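Local coordinates for protein nitrilotriacetate monooxygenase component B (Bacillus cereus ATCC 14579, PDB 3BPK) that probably binds FMN and acts as the flavin-reductase-type component of a nitrilotriacetate monooxygenase, a member of the flavoredoxin family, at residues I25-V30 / P184-A189. Numbering follows the deposited sequence.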
loop_
_atom_site.group_PDB
_atom_site.type_symbol
_atom_site.label_atom_id
_atom_site.label_comp_id
_atom_site.label_asym_id
_atom_site.label_seq_id
_atom_site.Cartn_x
_atom_site.Cartn_y
_atom_site.Cartn_z
ATOM N N ILE B 25 9.437 -2.615 -3.399
ATOM C CA ILE B 25 8.385 -2.129 -2.482
ATOM C C ILE B 25 7.760 -3.382 -1.878
ATOM O O ILE B 25 6.783 -3.957 -2.374
ATOM C CB ILE B 25 7.382 -1.187 -3.180
ATOM C CG1 ILE B 25 8.129 0.051 -3.733
ATOM C CG2 ILE B 25 6.226 -0.809 -2.213
ATOM C CD1 ILE B 25 7.265 0.911 -4.698
ATOM N N ILE B 26 8.437 -3.857 -0.833
ATOM C CA ILE B 26 8.085 -5.113 -0.168
ATOM C C ILE B 26 8.278 -4.943 1.333
ATOM O O ILE B 26 9.025 -4.056 1.766
ATOM C CB ILE B 26 8.979 -6.273 -0.661
ATOM C CG1 ILE B 26 10.474 -5.922 -0.484
ATOM C CG2 ILE B 26 8.680 -6.635 -2.126
ATOM C CD1 ILE B 26 11.399 -7.182 -0.489
ATOM N N PRO B 27 7.576 -5.757 2.144
ATOM C CA PRO B 27 6.523 -6.711 1.749
ATOM C C PRO B 27 5.235 -5.933 1.521
ATOM O O PRO B 27 5.078 -4.820 2.056
ATOM C CB PRO B 27 6.383 -7.595 3.006
ATOM C CG PRO B 27 6.668 -6.634 4.119
ATOM C CD PRO B 27 7.765 -5.720 3.611
ATOM N N ARG B 28 4.328 -6.474 0.710
ATOM C CA ARG B 28 3.043 -5.777 0.466
ATOM C C ARG B 28 1.864 -6.576 1.064
ATOM O O ARG B 28 1.769 -7.779 0.855
ATOM C CB ARG B 28 2.767 -5.609 -1.037
ATOM C CG ARG B 28 3.836 -4.715 -1.685
ATOM C CD ARG B 28 3.549 -4.479 -3.169
ATOM N NE ARG B 28 3.450 -5.680 -3.994
ATOM C CZ ARG B 28 4.515 -6.414 -4.380
ATOM N NH1 ARG B 28 5.749 -6.065 -4.022
ATOM N NH2 ARG B 28 4.354 -7.487 -5.154
ATOM N N PRO B 29 0.967 -5.900 1.772
ATOM C CA PRO B 29 -0.197 -6.618 2.304
ATOM C C PRO B 29 -1.119 -6.980 1.146
ATOM O O PRO B 29 -1.166 -6.252 0.143
ATOM C CB PRO B 29 -0.853 -5.597 3.238
ATOM C CG PRO B 29 -0.450 -4.265 2.687
ATOM C CD PRO B 29 0.958 -4.460 2.111
ATOM N N VAL B 30 -1.898 -8.047 1.309
ATOM C CA VAL B 30 -2.696 -8.555 0.181
ATOM C C VAL B 30 -4.185 -8.460 0.502
ATOM O O VAL B 30 -4.662 -9.100 1.472
ATOM C CB VAL B 30 -2.306 -10.056 -0.146
ATOM C CG1 VAL B 30 -3.113 -10.633 -1.306
ATOM C CG2 VAL B 30 -0.799 -10.154 -0.498
ATOM N N PRO B 184 -0.837 -12.684 9.123
ATOM C CA PRO B 184 -1.115 -12.104 7.806
ATOM C C PRO B 184 -0.079 -12.578 6.793
ATOM O O PRO B 184 1.067 -12.884 7.170
ATOM C CB PRO B 184 -0.964 -10.607 8.066
ATOM C CG PRO B 184 0.102 -10.532 9.199
ATOM C CD PRO B 184 -0.356 -11.691 10.099
ATOM N N ILE B 185 -0.481 -12.666 5.525
ATOM C CA ILE B 185 0.501 -12.962 4.470
ATOM C C ILE B 185 0.768 -11.728 3.602
ATOM O O ILE B 185 -0.105 -10.838 3.457
ATOM C CB ILE B 185 0.119 -14.201 3.621
ATOM C CG1 ILE B 185 -1.175 -13.981 2.879
ATOM C CG2 ILE B 185 0.081 -15.503 4.464
ATOM C CD1 ILE B 185 -0.944 -13.510 1.479
ATOM N N SER B 186 1.982 -11.658 3.050
ATOM C CA SER B 186 2.340 -10.537 2.204
ATOM C C SER B 186 2.956 -11.027 0.912
ATOM O O SER B 186 3.385 -12.167 0.821
ATOM C CB SER B 186 3.290 -9.596 2.940
ATOM O OG SER B 186 4.420 -10.298 3.446
ATOM N N ARG B 187 2.990 -10.145 -0.074
ATOM C CA ARG B 187 3.511 -10.464 -1.408
ATOM C C ARG B 187 4.903 -9.854 -1.612
ATOM O O ARG B 187 5.169 -8.710 -1.226
ATOM C CB ARG B 187 2.559 -9.954 -2.474
ATOM C CG ARG B 187 2.879 -10.413 -3.876
ATOM C CD ARG B 187 2.421 -11.789 -4.223
ATOM N NE ARG B 187 2.820 -12.075 -5.602
ATOM C CZ ARG B 187 2.100 -11.793 -6.693
ATOM N NH1 ARG B 187 0.883 -11.228 -6.596
ATOM N NH2 ARG B 187 2.588 -12.091 -7.902
ATOM N N LEU B 188 5.774 -10.636 -2.253
ATOM C CA LEU B 188 7.076 -10.113 -2.649
ATOM C C LEU B 188 7.146 -10.088 -4.185
ATOM O O LEU B 188 6.120 -9.927 -4.853
ATOM C CB LEU B 188 8.195 -10.965 -2.039
ATOM C CG LEU B 188 8.115 -11.208 -0.526
ATOM C CD1 LEU B 188 9.327 -12.052 -0.121
ATOM C CD2 LEU B 188 8.105 -9.904 0.294
ATOM N N ALA B 189 8.328 -10.276 -4.756
ATOM C CA ALA B 189 8.414 -10.311 -6.200
ATOM C C ALA B 189 8.123 -11.723 -6.717
ATOM O O ALA B 189 8.240 -12.682 -5.972
ATOM C CB ALA B 189 9.793 -9.815 -6.657
HETATM O O HOH W 1 -1.569 -8.760 4.455
#
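R28 and R187 join the two chain segments as a hydrogen-bonded antiparallel pair: R28 N donates to R187 O (3.1 Å), and R187 N returns a shorter bond to R28 O (2.8 Å). Further along, V30 N and I185 O are too far apart to bond directly, and a water bridges them, accepting from V30 N and donating to I185 O.

The R28 side chain adds a third direct bond. Its chain bends at chi3 (-58°), which sets the guanidinium beside the carbonyls of I25 and L188, with R187 O over one face, toward the rim. NH2 reaches L188 O at 3.0 Å, a bent bond (137° at the hydrogen) with the donor well above the carbonyl plane. NH1 makes a straighter bond, 2.9 Å to I25 O, which lies in the guanidinium plane; T22 O also accepts from NH1, and S48 OG from NE. This charged group, buried in the assembly, is thus tied to the backbone at the end of helix 14-24. R187 CG is the nearest of its side-chain atoms to R28 NH2; its own guanidinium turns away, with NH2 bonded to G190 O.

Apolar contacts flank these bonds. L188 CD2 packs against I26 CB (3.9 Å) and the CA and CB of P27, whose preceding peptide is cis. At the other end, V30 CG2 meets I185 CD1 and R187 CB, both at 3.9 Å.

The short strand 186-187 lies between the start of strand 28-36 and strand 192-194. Y49 and F50 of strand 42-54 pack on R28 and P29, while P27 of the second subunit touches P29, so this part of the sheet of the flavin-reductase-like fold lies at the dimer interface.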